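Local atomic coordinates of alginate biosynthesis protein AlgX (Pseudomonas aeruginosa, PDB entry 4KNC), a protein that takes part in the O-acetylation of the exopolysaccharide alginate and protects the polymer from degradation as it crosses the periplasm. Residues Y310-S322 against T393-S405. Residues are numbered along the deposited sequence; the frame is centred on the assembly and turned at random.
Sequences YRQAMPLVDNGCS and TGGRYVFQLRNDS
Asn-319 OD1 is gripped end-on by both terminal nitrogens of Arg-396: NH1 lies 2.8 Å from it with a nearly linear approach to the C=O (163°), whereas NH2, 3.1 Å from OD1, comes from above the amide plane. NH2 also makes a weak hydrogen bond to Asn-319 O and a salt bridge to Asp-358. The extended Arg-396 chain, CG anti to the backbone N (chi1 -178°), carries the guanidinium to this helix end, where Asn-319, at positive phi, is the C-prime residue of a Schellman motif. At the other end the roles reverse. Arg-311 NH2 donates in the carbonyl plane to Gln-400 O (2.8 Å), its chain bent at chi3, while NH1 forms a salt bridge with Glu-381. Gln-400 N returns a bond to Arg-311 O at 2.9 Å, so the strand's outer edge is bonded to helix backbone. Between these polar ends Val-398 wedges in: its CB meets Leu-316 CD2 at 3.6 Å, and its CG1 rests 3.6 Å from Gly-320 CA. One water links Gln-312 OE1 to Val-398 N. With segment axes crossing at 98°, Schellman-closed helix 310-316 packs across outermost strand 396-400 of an antiparallel sheet, joining the SGNH hydrolase-like domain to the carbohydrate-binding module.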
ATOM      1  N   TYR A 310      -9.720  -4.882  -4.022  1.00 38.81           N
ATOM      2  CA  TYR A 310     -10.755  -5.190  -3.045  1.00 40.19           C
ATOM      3  C   TYR A 310     -11.263  -6.629  -3.124  1.00 45.59           C
ATOM      4  O   TYR A 310     -11.580  -7.228  -2.093  1.00 47.18           O
ATOM      5  CB  TYR A 310     -11.889  -4.157  -3.129  1.00 45.70           C
ATOM      6  CG  TYR A 310     -11.372  -2.766  -2.814  1.00 40.68           C
ATOM      7  CD1 TYR A 310     -11.278  -2.318  -1.497  1.00 41.25           C
ATOM      8  CD2 TYR A 310     -10.914  -1.930  -3.826  1.00 43.15           C
ATOM      9  CE1 TYR A 310     -10.770  -1.052  -1.194  1.00 35.37           C
ATOM     10  CE2 TYR A 310     -10.412  -0.662  -3.543  1.00 38.69           C
ATOM     11  CZ  TYR A 310     -10.339  -0.231  -2.220  1.00 42.82           C
ATOM     12  OH  TYR A 310      -9.833   1.022  -1.936  1.00 40.49           O
ATOM     13  N   ARG A 311     -11.316  -7.190  -4.334  1.00 46.83           N
ATOM     14  CA  ARG A 311     -11.667  -8.606  -4.488  1.00 51.46           C
ATOM     15  C   ARG A 311     -10.722  -9.563  -3.742  1.00 46.48           C
ATOM     16  O   ARG A 311     -11.106 -10.674  -3.379  1.00 45.32           O
ATOM     17  CB  ARG A 311     -11.728  -8.992  -5.967  1.00 47.72           C
ATOM     18  CG  ARG A 311     -12.818  -8.269  -6.721  1.00 57.45           C
ATOM     19  CD  ARG A 311     -12.900  -8.757  -8.145  1.00 53.46           C
ATOM     20  NE  ARG A 311     -13.334 -10.146  -8.233  1.00 49.83           N
ATOM     21  CZ  ARG A 311     -13.344 -10.830  -9.371  1.00 58.31           C
ATOM     22  NH1 ARG A 311     -12.941 -10.240 -10.487  1.00 56.67           N
ATOM     23  NH2 ARG A 311     -13.753 -12.095  -9.400  1.00 57.67           N
ATOM     24  N   GLN A 312      -9.484  -9.140  -3.534  1.00 43.36           N
ATOM     25  CA  GLN A 312      -8.562  -9.889  -2.693  1.00 41.69           C
ATOM     26  C   GLN A 312      -8.692  -9.466  -1.218  1.00 44.24           C
ATOM     27  O   GLN A 312      -8.849 -10.305  -0.327  1.00 40.21           O
ATOM     28  CB  GLN A 312      -7.128  -9.685  -3.179  1.00 42.30           C
ATOM     29  CG  GLN A 312      -6.861 -10.229  -4.566  1.00 35.11           C
ATOM     30  CD  GLN A 312      -5.517  -9.809  -5.093  1.00 40.37           C
ATOM     31  OE1 GLN A 312      -4.480 -10.380  -4.728  1.00 39.92           O
ATOM     32  NE2 GLN A 312      -5.515  -8.786  -5.948  1.00 38.68           N
ATOM     33  N   ALA A 313      -8.636  -8.162  -0.963  1.00 43.37           N
ATOM     34  CA  ALA A 313      -8.595  -7.678   0.416  1.00 42.73           C
ATOM     35  C   ALA A 313      -9.803  -8.104   1.243  1.00 48.92           C
ATOM     36  O   ALA A 313      -9.636  -8.554   2.376  1.00 41.35           O
ATOM     37  CB  ALA A 313      -8.404  -6.168   0.463  1.00 46.65           C
ATOM     38  N   MET A 314     -11.003  -7.992   0.671  1.00 46.95           N
ATOM     39  CA  MET A 314     -12.224  -8.344   1.400  1.00 45.30           C
ATOM     40  C   MET A 314     -12.219  -9.777   1.963  1.00 48.22           C
ATOM     41  O   MET A 314     -12.317  -9.952   3.174  1.00 58.00           O
ATOM     42  CB  MET A 314     -13.495  -8.050   0.575  1.00 41.60           C
ATOM     43  CG  MET A 314     -13.752  -6.573   0.354  1.00 35.67           C
ATOM     44  SD  MET A 314     -14.145  -5.718   1.896  1.00 45.12           S
ATOM     45  CE  MET A 314     -15.895  -6.110   2.020  1.00 40.51           C
ATOM     46  N   PRO A 315     -12.084 -10.803   1.101  1.00 48.43           N
ATOM     47  CA  PRO A 315     -12.070 -12.158   1.667  1.00 45.54           C
ATOM     48  C   PRO A 315     -10.807 -12.477   2.459  1.00 45.08           C
ATOM     49  O   PRO A 315     -10.811 -13.427   3.239  1.00 50.88           O
ATOM     50  CB  PRO A 315     -12.126 -13.051   0.424  1.00 41.89           C
ATOM     51  CG  PRO A 315     -11.487 -12.206  -0.649  1.00 41.11           C
ATOM     52  CD  PRO A 315     -11.988 -10.832  -0.371  1.00 44.95           C
ATOM     53  N   LEU A 316      -9.739 -11.718   2.252  1.00 43.98           N
ATOM     54  CA  LEU A 316      -8.511 -11.945   3.008  1.00 47.74           C
ATOM     55  C   LEU A 316      -8.671 -11.638   4.503  1.00 50.39           C
ATOM     56  O   LEU A 316      -7.956 -12.201   5.341  1.00 47.93           O
ATOM     57  CB  LEU A 316      -7.347 -11.148   2.415  1.00 40.40           C
ATOM     58  CG  LEU A 316      -6.658 -11.844   1.244  1.00 41.67           C
ATOM     59  CD1 LEU A 316      -5.591 -10.933   0.657  1.00 34.31           C
ATOM     60  CD2 LEU A 316      -6.060 -13.150   1.724  1.00 45.70           C
ATOM     61  N   VAL A 317      -9.600 -10.748   4.838  1.00 43.42           N
ATOM     62  CA  VAL A 317      -9.842 -10.423   6.245  1.00 50.74           C
ATOM     63  C   VAL A 317     -10.144 -11.686   7.068  1.00 61.22           C
ATOM     64  O   VAL A 317      -9.694 -11.801   8.209  1.00 59.92           O
ATOM     65  CB  VAL A 317     -10.961  -9.370   6.405  1.00 52.51           C
ATOM     66  CG1 VAL A 317     -11.280  -9.135   7.871  1.00 54.68           C
ATOM     67  CG2 VAL A 317     -10.541  -8.079   5.759  1.00 46.83           C
ATOM     68  N   ASP A 318     -10.865 -12.643   6.471  1.00 58.65           N
ATOM     69  CA  ASP A 318     -11.176 -13.916   7.138  1.00 50.11           C
ATOM     70  C   ASP A 318     -10.433 -15.123   6.577  1.00 51.78           C
ATOM     71  O   ASP A 318     -10.982 -16.219   6.516  1.00 65.79           O
ATOM     72  CB  ASP A 318     -12.679 -14.202   7.117  1.00 47.41           C
ATOM     73  CG  ASP A 318     -13.448 -13.290   8.029  1.00 69.27           C
ATOM     74  OD1 ASP A 318     -13.542 -12.089   7.698  1.00 81.00           O
ATOM     75  OD2 ASP A 318     -13.950 -13.768   9.074  1.00 69.78           O
ATOM     76  N   ASN A 319      -9.187 -14.919   6.174  1.00 56.08           N
ATOM     77  CA  ASN A 319      -8.303 -16.016   5.791  1.00 60.46           C
ATOM     78  C   ASN A 319      -8.802 -16.904   4.639  1.00 67.53           C
ATOM     79  O   ASN A 319      -8.519 -18.101   4.608  1.00 69.48           O
ATOM     80  CB  ASN A 319      -7.956 -16.878   7.015  1.00 53.88           C
ATOM     81  CG  ASN A 319      -6.552 -17.452   6.936  1.00 62.57           C
ATOM     82  OD1 ASN A 319      -5.867 -17.315   5.910  1.00 55.68           O
ATOM     83  ND2 ASN A 319      -6.115 -18.105   8.009  1.00 62.31           N
ATOM     84  N   GLY A 320      -9.530 -16.313   3.697  1.00 63.93           N
ATOM     85  CA  GLY A 320     -10.025 -17.039   2.538  1.00 66.14           C
ATOM     86  C   GLY A 320     -10.814 -18.293   2.870  1.00 68.00           C
ATOM     87  O   GLY A 320     -11.906 -18.230   3.448  1.00 62.16           O
ATOM     88  N   CYS A 321     -10.254 -19.444   2.507  1.00 72.60           N
ATOM     89  CA  CYS A 321     -10.914 -20.725   2.764  1.00 78.69           C
ATOM     90  C   CYS A 321     -10.293 -21.479   3.933  1.00 75.74           C
ATOM     91  O   CYS A 321     -10.752 -22.564   4.288  1.00 71.65           O
ATOM     92  CB  CYS A 321     -10.879 -21.610   1.516  1.00 75.63           C
ATOM     93  SG  CYS A 321     -11.825 -20.967   0.127  1.00 78.86           S
ATOM     94  N   SER A 322      -9.242 -20.906   4.511  1.00 76.62           N
ATOM     95  CA  SER A 322      -8.500 -21.556   5.583  1.00 76.22           C
ATOM     96  C   SER A 322      -9.398 -21.817   6.790  1.00 77.16           C
ATOM     97  O   SER A 322     -10.189 -20.958   7.187  1.00 78.58           O
ATOM     98  CB  SER A 322      -7.283 -20.714   5.979  1.00 74.46           C
ATOM     99  OG  SER A 322      -6.435 -21.418   6.867  1.00 73.59           O
ATOM    100  N   THR A 393       3.930 -14.752   0.126  1.00 53.61           N
ATOM    101  CA  THR A 393       2.683 -15.211   0.739  1.00 52.17           C
ATOM    102  C   THR A 393       2.613 -16.731   0.668  1.00 54.26           C
ATOM    103  O   THR A 393       1.559 -17.334   0.888  1.00 53.46           O
ATOM    104  CB  THR A 393       1.441 -14.614   0.041  1.00 56.34           C
ATOM    105  OG1 THR A 393       1.351 -15.109  -1.303  1.00 62.26           O
ATOM    106  CG2 THR A 393       1.518 -13.087   0.016  1.00 54.10           C
ATOM    107  N   GLY A 394       3.755 -17.341   0.358  1.00 60.92           N
ATOM    108  CA  GLY A 394       3.850 -18.776   0.191  1.00 60.43           C
ATOM    109  C   GLY A 394       3.202 -19.225  -1.103  1.00 60.81           C
ATOM    110  O   GLY A 394       2.787 -20.376  -1.230  1.00 64.33           O
ATOM    111  N   GLY A 395       3.108 -18.308  -2.062  1.00 58.43           N
ATOM    112  CA  GLY A 395       2.451 -18.588  -3.330  1.00 55.42           C
ATOM    113  C   GLY A 395       0.930 -18.608  -3.244  1.00 53.38           C
ATOM    114  O   GLY A 395       0.266 -18.985  -4.205  1.00 59.79           O
ATOM    115  N   ARG A 396       0.377 -18.209  -2.098  1.00 49.64           N
ATOM    116  CA  ARG A 396      -1.074 -18.156  -1.910  1.00 52.47           C
ATOM    117  C   ARG A 396      -1.708 -16.840  -2.393  1.00 60.65           C
ATOM    118  O   ARG A 396      -1.139 -15.757  -2.225  1.00 60.87           O
ATOM    119  CB  ARG A 396      -1.431 -18.400  -0.444  1.00 45.18           C
ATOM    120  CG  ARG A 396      -2.919 -18.410  -0.152  1.00 44.12           C
ATOM    121  CD  ARG A 396      -3.175 -18.766   1.298  1.00 44.46           C
ATOM    122  NE  ARG A 396      -4.594 -18.735   1.641  1.00 45.30           N
ATOM    123  CZ  ARG A 396      -5.062 -18.282   2.801  1.00 50.24           C
ATOM    124  NH1 ARG A 396      -4.219 -17.818   3.724  1.00 53.18           N
ATOM    125  NH2 ARG A 396      -6.367 -18.288   3.044  1.00 45.73           N
ATOM    126  N   TYR A 397      -2.891 -16.971  -2.991  1.00 63.14           N
ATOM    127  CA  TYR A 397      -3.717 -15.881  -3.496  1.00 51.59           C
ATOM    128  C   TYR A 397      -5.122 -16.199  -3.041  1.00 44.12           C
ATOM    129  O   TYR A 397      -5.457 -17.371  -2.889  1.00 52.87           O
ATOM    130  CB  TYR A 397      -3.719 -15.879  -5.023  1.00 47.71           C
ATOM    131  CG  TYR A 397      -2.405 -15.544  -5.641  1.00 46.31           C
ATOM    132  CD1 TYR A 397      -1.401 -16.497  -5.746  1.00 44.05           C
ATOM    133  CD2 TYR A 397      -2.151 -14.263  -6.120  1.00 48.54           C
ATOM    134  CE1 TYR A 397      -0.184 -16.186  -6.319  1.00 43.04           C
ATOM    135  CE2 TYR A 397      -0.944 -13.942  -6.693  1.00 46.22           C
ATOM    136  CZ  TYR A 397       0.041 -14.904  -6.791  1.00 48.41           C
ATOM    137  OH  TYR A 397       1.253 -14.575  -7.366  1.00 52.40           O
ATOM    138  N   VAL A 398      -5.944 -15.172  -2.827  1.00 44.24           N
ATOM    139  CA  VAL A 398      -7.342 -15.353  -2.422  1.00 43.20           C
ATOM    140  C   VAL A 398      -8.210 -14.277  -3.068  1.00 44.24           C
ATOM    141  O   VAL A 398      -7.840 -13.107  -3.071  1.00 51.05           O
ATOM    142  CB  VAL A 398      -7.511 -15.230  -0.892  1.00 46.10           C
ATOM    143  CG1 VAL A 398      -8.968 -15.419  -0.501  1.00 48.34           C
ATOM    144  CG2 VAL A 398      -6.630 -16.238  -0.148  1.00 45.69           C
ATOM    145  N   PHE A 399      -9.354 -14.655  -3.629  1.00 40.92           N
ATOM    146  CA  PHE A 399     -10.210 -13.658  -4.285  1.00 42.21           C
ATOM    147  C   PHE A 399     -11.678 -14.051  -4.321  1.00 47.58           C
ATOM    148  O   PHE A 399     -12.009 -15.229  -4.366  1.00 48.58           O
ATOM    149  CB  PHE A 399      -9.706 -13.315  -5.702  1.00 42.34           C
ATOM    150  CG  PHE A 399      -9.797 -14.460  -6.690  1.00 46.94           C
ATOM    151  CD1 PHE A 399      -8.757 -15.362  -6.825  1.00 48.50           C
ATOM    152  CD2 PHE A 399     -10.914 -14.615  -7.498  1.00 50.00           C
ATOM    153  CE1 PHE A 399      -8.828 -16.406  -7.746  1.00 53.61           C
ATOM    154  CE2 PHE A 399     -10.994 -15.659  -8.419  1.00 52.87           C
ATOM    155  CZ  PHE A 399      -9.951 -16.556  -8.538  1.00 51.66           C
ATOM    156  N   GLN A 400     -12.564 -13.063  -4.281  1.00 52.55           N
ATOM    157  CA  GLN A 400     -13.984 -13.356  -4.369  1.00 51.19           C
ATOM    158  C   GLN A 400     -14.370 -13.534  -5.830  1.00 47.06           C
ATOM    159  O   GLN A 400     -13.825 -12.865  -6.715  1.00 44.73           O
ATOM    160  CB  GLN A 400     -14.821 -12.261  -3.709  1.00 53.82           C
ATOM    161  CG  GLN A 400     -14.834 -10.943  -4.459  1.00 70.39           C
ATOM    162  CD  GLN A 400     -15.199  -9.758  -3.575  1.00 82.43           C
ATOM    163  OE1 GLN A 400     -15.119  -8.602  -4.000  1.00 85.16           O
ATOM    164  NE2 GLN A 400     -15.595 -10.039  -2.338  1.00 82.85           N
ATOM    165  N   LEU A 401     -15.291 -14.461  -6.081  1.00 46.15           N
ATOM    166  CA  LEU A 401     -15.857 -14.613  -7.411  1.00 55.35           C
ATOM    167  C   LEU A 401     -16.650 -13.353  -7.700  1.00 60.47           C
ATOM    168  O   LEU A 401     -17.252 -12.768  -6.795  1.00 60.96           O
ATOM    169  CB  LEU A 401     -16.757 -15.855  -7.514  1.00 54.42           C
ATOM    170  CG  LEU A 401     -16.161 -17.249  -7.244  1.00 55.35           C
ATOM    171  CD1 LEU A 401     -16.994 -18.377  -7.904  1.00 49.61           C
ATOM    172  CD2 LEU A 401     -14.709 -17.345  -7.670  1.00 49.36           C
ATOM    173  N   ARG A 402     -16.642 -12.946  -8.964  1.00 64.48           N
ATOM    174  CA  ARG A 402     -17.195 -11.668  -9.387  1.00 71.33           C
ATOM    175  C   ARG A 402     -18.623 -11.463  -8.911  1.00 76.26           C
ATOM    176  O   ARG A 402     -19.461 -12.358  -9.012  1.00 74.64           O
ATOM    177  CB  ARG A 402     -17.113 -11.527 -10.910  1.00 75.99           C
ATOM    178  CG  ARG A 402     -17.536 -10.161 -11.419  1.00 83.91           C
ATOM    179  CD  ARG A 402     -16.998  -9.884 -12.809  1.00 90.67           C
ATOM    180  NE  ARG A 402     -17.786  -8.854 -13.479  1.00100.83           N
ATOM    181  CZ  ARG A 402     -17.569  -8.430 -14.718  1.00102.43           C
ATOM    182  NH1 ARG A 402     -16.578  -8.943 -15.432  1.00101.34           N
ATOM    183  NH2 ARG A 402     -18.343  -7.489 -15.243  1.00103.14           N
ATOM    184  N   ASN A 403     -18.880 -10.282  -8.366  1.00 80.38           N
ATOM    185  CA  ASN A 403     -20.219  -9.922  -7.921  1.00 87.49           C
ATOM    186  C   ASN A 403     -20.618  -8.537  -8.421  1.00 92.76           C
ATOM    187  O   ASN A 403     -21.269  -7.772  -7.709  1.00 90.29           O
ATOM    188  CB  ASN A 403     -20.349 -10.029  -6.400  1.00 79.24           C
ATOM    189  CG  ASN A 403     -19.217  -9.341  -5.666  1.00 81.94           C
ATOM    190  OD1 ASN A 403     -18.594  -8.415  -6.186  1.00 81.27           O
ATOM    191  ND2 ASN A 403     -18.942  -9.796  -4.449  1.00 83.66           N
ATOM    192  N   ASP A 404     -20.209  -8.226  -9.650  1.00 95.76           N
ATOM    193  CA  ASP A 404     -20.701  -7.052 -10.361  1.00101.70           C
ATOM    194  C   ASP A 404     -22.209  -7.143 -10.546  1.00108.07           C
ATOM    195  O   ASP A 404     -22.836  -8.146 -10.195  1.00106.62           O
ATOM    196  CB  ASP A 404     -20.028  -6.914 -11.734  1.00103.50           C
ATOM    197  CG  ASP A 404     -18.739  -6.108 -11.682  1.00104.01           C
ATOM    198  OD1 ASP A 404     -18.473  -5.460 -10.650  1.00104.71           O
ATOM    199  OD2 ASP A 404     -17.995  -6.115 -12.683  1.00102.94           O
ATOM    200  N   SER A 405     -22.775  -6.088 -11.122  1.00114.07           N
ATOM    201  CA  SER A 405     -24.219  -5.962 -11.302  1.00120.91           C
ATOM    202  C   SER A 405     -24.913  -7.212 -11.856  1.00123.75           C
ATOM    203  O   SER A 405     -26.023  -7.547 -11.437  1.00126.09           O
ATOM    204  CB  SER A 405     -24.529  -4.747 -12.185  1.00124.09           C
TER
HETATM  205  O   HOH W   1      -4.656 -12.388  -2.863  1.00 40.25           O